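Local coordinates for nitrogenase molybdenum-iron protein beta chain (PDB 4WES), which forms, with the alpha chain, the molybdenum-iron component of nitrogenase, which reduces dinitrogen to ammonium, and shares the binding of an [8Fe-7S] cluster with that chain, at residues V26-A31 / A101-C106; G47-H52 / A64-S69. All coordinates share one frame; numbering follows the deposited sequence. Where two conformers were deposited one is given.

Contact 1 (V26-A31 / A101-C106); sequences VGAMYA and AVHTTC. With CLF (Fe(8)-S(7) cluster), chain H.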
ATOM      1  N   VAL B  26      13.072  24.948  -9.550  1.00  8.68           N
ATOM      2  CA  VAL B  26      11.870  24.126  -9.722  1.00  8.59           C
ATOM      3  C   VAL B  26      10.768  24.549  -8.738  1.00  8.08           C
ATOM      4  O   VAL B  26       9.582  24.389  -9.051  1.00  8.99           O
ATOM      5  CB  VAL B  26      12.146  22.615  -9.635  1.00  8.91           C
ATOM      6  CG1 VAL B  26      12.438  22.136  -8.215  1.00  9.12           C
ATOM      7  CG2 VAL B  26      10.997  21.830 -10.251  1.00  8.99           C
ATOM      8  N   GLY B  27      11.139  25.027  -7.560  1.00  8.10           N
ATOM      9  CA  GLY B  27      10.123  25.512  -6.631  1.00  8.64           C
ATOM     10  C   GLY B  27       9.384  26.718  -7.164  1.00  8.66           C
ATOM     11  O   GLY B  27       8.185  26.850  -6.965  1.00  9.54           O
ATOM     12  N   ALA B  28      10.111  27.622  -7.792  1.00  8.58           N
ATOM     13  CA  ALA B  28       9.500  28.778  -8.447  1.00  9.14           C
ATOM     14  C   ALA B  28       8.653  28.355  -9.642  1.00  9.20           C
ATOM     15  O   ALA B  28       7.582  28.954  -9.890  1.00 10.17           O
ATOM     16  CB  ALA B  28      10.581  29.769  -8.880  1.00  9.46           C
ATOM     17  N   MET B  29       9.117  27.362 -10.414  1.00  9.07           N
ATOM     18  CA  MET B  29       8.359  26.846 -11.537  1.00  8.79           C
ATOM     19  C   MET B  29       7.027  26.254 -11.049  1.00  9.00           C
ATOM     20  O   MET B  29       5.973  26.507 -11.654  1.00  8.96           O
ATOM     21  CB  MET B  29       9.223  25.813 -12.273  1.00  9.02           C
ATOM     22  CG  MET B  29       8.599  25.265 -13.526  1.00  8.98           C
ATOM     23  SD  MET B  29       9.626  24.077 -14.410  1.00  9.88           S
ATOM     24  CE  MET B  29      10.940  25.148 -15.009  1.00 10.28           C
ATOM     25  N   TYR B  30       7.070  25.468  -9.980  1.00  8.95           N
ATOM     26  CA  TYR B  30       5.889  24.897  -9.399  1.00  8.88           C
ATOM     27  C   TYR B  30       4.908  25.980  -8.935  1.00  9.99           C
ATOM     28  O   TYR B  30       3.716  25.920  -9.230  1.00  9.69           O
ATOM     29  CB  TYR B  30       6.304  23.973  -8.244  1.00  9.29           C
ATOM     30  CG  TYR B  30       5.147  23.294  -7.554  1.00  8.58           C
ATOM     31  CD1 TYR B  30       4.485  22.247  -8.158  1.00  9.16           C
ATOM     32  CD2 TYR B  30       4.686  23.706  -6.301  1.00  9.71           C
ATOM     33  CE1 TYR B  30       3.401  21.643  -7.557  1.00  9.52           C
ATOM     34  CE2 TYR B  30       3.634  23.094  -5.679  1.00  9.70           C
ATOM     35  CZ  TYR B  30       2.975  22.054  -6.302  1.00  9.67           C
ATOM     36  OH  TYR B  30       1.873  21.441  -5.758  1.00 10.61           O
ATOM     37  N   ALA B  31       5.415  26.950  -8.199  1.00  9.34           N
ATOM     38  CA  ALA B  31       4.560  28.074  -7.786  1.00 10.11           C
ATOM     39  C   ALA B  31       3.906  28.758  -8.968  1.00  9.72           C
ATOM     40  O   ALA B  31       2.704  29.116  -8.908  1.00 10.57           O
ATOM     41  CB  ALA B  31       5.381  29.063  -6.950  1.00 10.41           C
ATOM     42  N   ALA B 101       5.845  34.205 -15.800  1.00 10.96           N
ATOM     43  CA  ALA B 101       6.429  34.321 -14.474  1.00 10.67           C
ATOM     44  C   ALA B 101       7.883  33.864 -14.552  1.00 10.34           C
ATOM     45  O   ALA B 101       8.176  32.683 -14.657  1.00 10.64           O
ATOM     46  CB  ALA B 101       5.676  33.486 -13.472  1.00 11.47           C
ATOM     47  N   VAL B 102       8.779  34.840 -14.523  1.00 10.59           N
ATOM     48  CA  VAL B 102      10.215  34.608 -14.708  1.00 10.79           C
ATOM     49  C   VAL B 102      10.887  34.271 -13.377  1.00 10.21           C
ATOM     50  O   VAL B 102      10.659  34.940 -12.364  1.00 11.27           O
ATOM     51  CB  VAL B 102      10.873  35.885 -15.282  1.00 10.41           C
ATOM     52  CG1 VAL B 102      12.369  35.650 -15.463  1.00 11.95           C
ATOM     53  CG2 VAL B 102      10.223  36.261 -16.610  1.00 11.26           C
ATOM     54  N   HIS B 103      11.745  33.250 -13.399  1.00  9.48           N
ATOM     55  CA  HIS B 103      12.666  33.020 -12.314  1.00  9.31           C
ATOM     56  C   HIS B 103      14.074  32.900 -12.925  1.00  9.58           C
ATOM     57  O   HIS B 103      14.222  32.928 -14.161  1.00 10.38           O
ATOM     58  CB  HIS B 103      12.280  31.767 -11.500  1.00  9.94           C
ATOM     59  CG  HIS B 103      12.282  30.497 -12.302  1.00 10.07           C
ATOM     60  ND1 HIS B 103      11.146  29.951 -12.853  1.00  9.66           N
ATOM     61  CD2 HIS B 103      13.300  29.690 -12.694  1.00 10.06           C
ATOM     62  CE1 HIS B 103      11.474  28.837 -13.500  1.00 10.84           C
ATOM     63  NE2 HIS B 103      12.773  28.670 -13.430  1.00 11.13           N
ATOM     64  N   THR B 104      15.093  32.827 -12.064  1.00 10.09           N
ATOM     65  CA  THR B 104      16.465  32.887 -12.541  1.00 10.32           C
ATOM     66  C   THR B 104      17.211  31.610 -12.166  1.00  9.91           C
ATOM     67  O   THR B 104      16.660  30.720 -11.563  1.00 11.79           O
ATOM     68  CB  THR B 104      17.155  34.145 -12.028  1.00 10.39           C
ATOM     69  OG1 THR B 104      17.158  34.106 -10.604  1.00 11.27           O
ATOM     70  CG2 THR B 104      16.444  35.397 -12.525  1.00 12.07           C
ATOM     71  N   THR B 105      18.464  31.544 -12.545  1.00 10.43           N
ATOM     72  CA  THR B 105      19.314  30.407 -12.238  1.00 10.47           C
ATOM     73  C   THR B 105      20.612  30.867 -11.624  1.00 10.49           C
ATOM     74  O   THR B 105      20.893  32.051 -11.589  1.00 11.34           O
ATOM     75  CB  THR B 105      19.632  29.542 -13.478  1.00 11.29           C
ATOM     76  OG1 THR B 105      20.581  30.201 -14.313  1.00 11.32           O
ATOM     77  CG2 THR B 105      18.374  29.193 -14.287  1.00 11.13           C
ATOM     78  N   CYS B 106      21.445  29.916 -11.183  1.00 10.23           N
ATOM     79  CA  CYS B 106      22.767  30.325 -10.722  1.00  9.78           C
ATOM     80  C   CYS B 106      23.553  31.095 -11.782  1.00 10.21           C
ATOM     81  O   CYS B 106      24.379  31.930 -11.421  1.00 11.72           O
ATOM     82  CB  CYS B 106      23.575  29.106 -10.308  1.00  9.78           C
ATOM     83  SG  CYS B 106      23.599  27.725 -11.488  1.00  9.93           S
TER
HETATM   84 FE1  CLF H 604      23.854  25.163 -15.804  1.00  8.84          FE
HETATM   85 FE2  CLF H 604      21.563  24.218 -15.494  1.00  9.41          FE
HETATM   86 FE3  CLF H 604      23.329  22.694 -16.976  1.00  8.59          FE
HETATM   87 FE4  CLF H 604      23.587  23.034 -14.298  1.00  8.55          FE
HETATM   88  S1  CLF H 604      22.866  25.212 -13.634  1.00  9.07           S
HETATM   89  S2A CLF H 604      22.391  24.732 -17.570  1.00  9.11           S
HETATM   90  S4A CLF H 604      21.898  21.939 -15.366  1.00  9.16           S
HETATM   91  S3A CLF H 604      25.277  23.316 -15.852  1.00  8.69           S
HETATM   92 FE5  CLF H 604      22.190  22.887 -11.148  0.66 11.95          FE
HETATM   93 FE6  CLF H 604      21.940  26.420 -10.418  0.66 10.01          FE
HETATM   94 FE7  CLF H 604      20.054  24.419 -10.373  1.00  8.51          FE
HETATM   95 FE8  CLF H 604      20.617  25.064 -12.924  1.00  9.34          FE
HETATM   96  S2B CLF H 604      22.171  24.340  -9.480  1.00  9.43           S
HETATM   97  S3B CLF H 604      19.826  26.506 -11.353  1.00  9.35           S
HETATM   98  S4B CLF H 604      20.126  22.938 -12.143  1.00  8.70           S
HETATM   99  O   HOH W   1       8.747  30.647 -12.688  1.00 22.62           O

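Contact 2 (G47-H52 / A64-S69); sequences GCCSYH and AMASTS. With CLF (Fe(8)-S(7) cluster), chain H.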
ATOM      1  N   GLY B  47      19.575  23.983 -19.837  1.00  8.80           N
ATOM      2  CA  GLY B  47      19.651  22.733 -19.092  1.00  9.07           C
ATOM      3  C   GLY B  47      18.829  22.741 -17.833  1.00  7.97           C
ATOM      4  O   GLY B  47      18.204  21.752 -17.477  1.00  9.06           O
ATOM      5  N   CYS B  48      18.834  23.893 -17.147  1.00  8.27           N
ATOM      6  CA  CYS B  48      18.039  24.041 -15.935  1.00  8.48           C
ATOM      7  C   CYS B  48      16.555  23.814 -16.250  1.00  8.55           C
ATOM      8  O   CYS B  48      15.880  23.036 -15.587  1.00  8.73           O
ATOM      9  CB  CYS B  48      18.218  25.479 -15.405  1.00  8.63           C
ATOM     10  SG  CYS B  48      19.940  25.849 -14.982  1.00  8.66           S
ATOM     11  N   CYS B  49      16.029  24.550 -17.223  1.00  8.36           N
ATOM     12  CA  CYS B  49      14.615  24.454 -17.558  1.00  8.84           C
ATOM     13  C   CYS B  49      14.241  23.005 -17.873  1.00  8.22           C
ATOM     14  O   CYS B  49      13.237  22.484 -17.375  1.00  8.54           O
ATOM     15  CB  CYS B  49      14.320  25.353 -18.753  1.00  9.04           C
ATOM     16  SG  CYS B  49      12.584  25.422 -19.240  1.00 10.37           S
ATOM     17  N   SER B  50      15.053  22.326 -18.688  1.00  8.24           N
ATOM     18  CA  SER B  50      14.754  20.935 -19.034  0.51  8.38           C
ATOM     19  C   SER B  50      14.719  20.028 -17.813  1.00  8.04           C
ATOM     20  O   SER B  50      13.784  19.247 -17.626  1.00  8.12           O
ATOM     21  CB  SER B  50      15.756  20.397 -20.043  0.51  9.80           C
ATOM     22  OG  SER B  50      15.370  19.079 -20.441  0.51  9.76           O
ATOM     23  N   TYR B  51      15.734  20.140 -16.960  1.00  7.47           N
ATOM     24  CA  TYR B  51      15.768  19.318 -15.763  1.00  8.29           C
ATOM     25  C   TYR B  51      14.593  19.573 -14.841  1.00  7.41           C
ATOM     26  O   TYR B  51      14.028  18.667 -14.223  1.00  7.94           O
ATOM     27  CB  TYR B  51      17.073  19.539 -15.000  1.00  8.03           C
ATOM     28  CG  TYR B  51      18.311  18.858 -15.510  1.00  8.04           C
ATOM     29  CD1 TYR B  51      18.285  17.667 -16.233  1.00  8.38           C
ATOM     30  CD2 TYR B  51      19.562  19.338 -15.126  1.00  8.61           C
ATOM     31  CE1 TYR B  51      19.448  16.990 -16.582  1.00  8.78           C
ATOM     32  CE2 TYR B  51      20.736  18.669 -15.469  1.00  8.86           C
ATOM     33  CZ  TYR B  51      20.675  17.500 -16.173  1.00  8.57           C
ATOM     34  OH  TYR B  51      21.864  16.874 -16.495  1.00  8.87           O
ATOM     35  N   HIS B  52      14.221  20.845 -14.704  1.00  7.90           N
ATOM     36  CA  HIS B  52      13.171  21.243 -13.727  1.00  8.15           C
ATOM     37  C   HIS B  52      11.793  20.842 -14.218  1.00  7.44           C
ATOM     38  O   HIS B  52      10.974  20.317 -13.452  1.00  8.12           O
ATOM     39  CB  HIS B  52      13.310  22.745 -13.421  1.00  8.34           C
ATOM     40  CG  HIS B  52      14.676  23.071 -12.888  1.00  8.08           C
ATOM     41  ND1 HIS B  52      15.137  24.359 -12.823  1.00  8.75           N
ATOM     42  CD2 HIS B  52      15.693  22.256 -12.520  1.00  8.68           C
ATOM     43  CE1 HIS B  52      16.386  24.326 -12.411  1.00  8.58           C
ATOM     44  NE2 HIS B  52      16.753  23.065 -12.225  1.00  8.80           N
ATOM     45  N   ALA B  64       4.499  19.495 -17.845  1.00  8.40           N
ATOM     46  CA  ALA B  64       4.943  20.639 -17.024  1.00  8.71           C
ATOM     47  C   ALA B  64       5.653  21.597 -17.947  1.00  8.41           C
ATOM     48  O   ALA B  64       6.826  21.376 -18.301  1.00  9.89           O
ATOM     49  CB  ALA B  64       5.840  20.196 -15.872  1.00  9.14           C
ATOM     50  N   MET B  65       4.951  22.643 -18.374  1.00  9.08           N
ATOM     51  CA  MET B  65       5.432  23.568 -19.390  0.52  9.59           C
ATOM     52  C   MET B  65       6.265  24.679 -18.787  1.00  9.54           C
ATOM     53  O   MET B  65       5.893  25.220 -17.731  1.00 10.70           O
ATOM     54  CB  MET B  65       4.225  24.208 -20.072  0.52  9.70           C
ATOM     55  CG  MET B  65       3.627  23.324 -21.148  0.52 11.86           C
ATOM     56  SD  MET B  65       4.796  23.193 -22.508  0.52 12.73           S
ATOM     57  CE  MET B  65       4.453  21.563 -23.100  0.52 12.30           C
ATOM     58  N   ALA B  66       7.349  25.046 -19.465  1.00  9.27           N
ATOM     59  CA  ALA B  66       8.114  26.256 -19.138  1.00  8.79           C
ATOM     60  C   ALA B  66       8.971  26.602 -20.349  1.00  9.38           C
ATOM     61  O   ALA B  66       9.417  25.716 -21.081  1.00  9.72           O
ATOM     62  CB  ALA B  66       9.004  26.095 -17.914  1.00  9.68           C
ATOM     63  N   SER B  67       9.205  27.903 -20.525  1.00  9.55           N
ATOM     64  CA  SER B  67      10.124  28.429 -21.518  1.00  8.98           C
ATOM     65  C   SER B  67      11.463  28.774 -20.847  1.00  8.84           C
ATOM     66  O   SER B  67      11.585  28.799 -19.621  1.00  9.53           O
ATOM     67  CB  SER B  67       9.520  29.668 -22.160  1.00  9.47           C
ATOM     68  OG  SER B  67       9.072  30.584 -21.197  1.00 10.95           O
ATOM     69  N   THR B  68      12.463  29.060 -21.686  1.00  9.08           N
ATOM     70  CA  THR B  68      13.785  29.415 -21.186  1.00  9.40           C
ATOM     71  C   THR B  68      14.440  30.465 -22.095  1.00  9.04           C
ATOM     72  O   THR B  68      14.129  30.585 -23.284  1.00  9.98           O
ATOM     73  CB  THR B  68      14.727  28.162 -21.058  1.00  9.90           C
ATOM     74  OG1 THR B  68      16.073  28.587 -20.795  1.00 10.01           O
ATOM     75  CG2 THR B  68      14.734  27.305 -22.303  1.00 10.70           C
ATOM     76  N   SER B  69      15.315  31.246 -21.469  1.00  9.53           N
ATOM     77  CA  SER B  69      16.120  32.205 -22.197  1.00  9.47           C
ATOM     78  C   SER B  69      17.215  31.573 -23.044  1.00 10.33           C
ATOM     79  O   SER B  69      17.810  32.252 -23.891  1.00 10.59           O
ATOM     80  CB  SER B  69      16.707  33.227 -21.239  1.00 10.67           C
ATOM     81  OG  SER B  69      15.701  34.054 -20.690  1.00 11.10           O
TER
HETATM   82 FE1  CLF H 604      23.854  25.163 -15.804  1.00  8.84          FE
HETATM   83 FE2  CLF H 604      21.563  24.218 -15.494  1.00  9.41          FE
HETATM   84 FE3  CLF H 604      23.329  22.694 -16.976  1.00  8.59          FE
HETATM   85 FE4  CLF H 604      23.587  23.034 -14.298  1.00  8.55          FE
HETATM   86  S1  CLF H 604      22.866  25.212 -13.634  1.00  9.07           S
HETATM   87  S2A CLF H 604      22.391  24.732 -17.570  1.00  9.11           S
HETATM   88  S4A CLF H 604      21.898  21.939 -15.366  1.00  9.16           S
HETATM   89  S3A CLF H 604      25.277  23.316 -15.852  1.00  8.69           S
HETATM   90 FE5  CLF H 604      22.190  22.887 -11.148  0.66 11.95          FE
HETATM   91 FE6  CLF H 604      21.940  26.420 -10.418  0.66 10.01          FE
HETATM   92 FE7  CLF H 604      20.054  24.419 -10.373  1.00  8.51          FE
HETATM   93 FE8  CLF H 604      20.617  25.064 -12.924  1.00  9.34          FE
HETATM   94  S2B CLF H 604      22.171  24.340  -9.480  1.00  9.43           S
HETATM   95  S3B CLF H 604      19.826  26.506 -11.353  1.00  9.35           S
HETATM   96  S4B CLF H 604      20.126  22.938 -12.143  1.00  8.70           S
HETATM   97  O   HOH W   2      16.736  27.693 -18.314  1.00 15.17           O

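Contact 1 (V26-A31 / A101-C106)
H103 rises from strand 99-104 and lays its side chain against A28 and M29 of helix 24-33. Its CB, the first atom off the strand, meets the methyl of A28, with 3.7 Å between H103 CB and A28 CB. The ring carbon CG lies 3.9 Å from the same A28 CB, which meets the ring obliquely, and ND1 passes close to it as well. The short alanine side chain suits this close approach, the CA atoms of A28 and H103 being 6.6 Å apart. Further out, CE1 reaches M29, lying 4.0 Å from M29 CB and equally 4.0 Å from M29 CE. Methionine can offer both ends of its chain because it runs extended through chi1 and chi2 and then bends at chi3 (-69°), which brings the terminal methyl back to the imidazole. The strand belongs to a parallel sheet with helices packed on it, the Rossmann-like alpha/beta architecture of nitrogenase component 1 proteins, and helix 24-33 lies on one of its faces. A water links polar atoms of the two segments. It sits in the plane of the H103 ring, at its edge, so close to ND1 that the detail of this pairing is doubtful; it donates to A101 O at 2.9 Å and only weakly to A28 O. Further along the chain, T105 caps the following helix, its OG1 hydrogen-bonded to L107 N, and C106 SG binds the cluster iron FE6 at 2.4 Å, an iron that S141 OG also ligates.

Contact 2 (G47-H52 / A64-S69)
C49 of helix 46-60 points its side chain at the 64-69 segment and is touched there by A66, S67 and T68. With SG anti to the backbone N (chi1 -177°), the torsion places C49 SG beside that segment, 3.5 Å from S67 O and 3.9 Å from A66 CB. Cysteine suits the place: it is small enough for a closely packed helix-strand interface, and its sulfur lies here beside the A66 methyl and near the A66 and S67 carbonyl oxygens. T68 meets the base of the same side chain, T68 CB lying 3.7 Å from C49 CB, with its CG2 methyl alongside. Its hydroxyl is hydrogen-bonded to S70 N and, at 2.7 Å from T68 OG1, to a water that also weakly accepts from C49 N, a second, looser link to the helix. A66, whose methyl faces the helix, adds a small apolar surface next to the sulfur. One residue before C49, C48 is directed to the cluster, its SG bridging the cluster irons FE2 and FE8 at 2.4 and 2.3 Å. Strand 38-43, helix 46-60 and strand 67-68 form a beta-alpha-beta crossover between parallel strands; C49 lies on the side of its helix that meets strand 67-68, and C48 binds the [8Fe-7S] cluster.

Overall arrangement
Contact 2 is nested inside the chain loop that contact 1 closes, and their centres lie 9 Å apart. Both pack a helix on the same parallel sheet, in which strands 67-68 and 99-104 flank strand 38-43. M29 bridges the two: its CE is 3.6 Å from A66 CB and 3.7 Å from H52 CB, so its flexible thioether end touches both segments of contact 2. V26 CG2 also packs 3.5 Å from H52 O. Nearer the cluster, T105 CG2 packs on C48 SG at 3.8 Å. The two contacts also carry cysteine ligands from separate segments, C106 and C48, to one [8Fe-7S] cluster shared with the alpha chain, while C23 and S141 complete the beta chain's ligands.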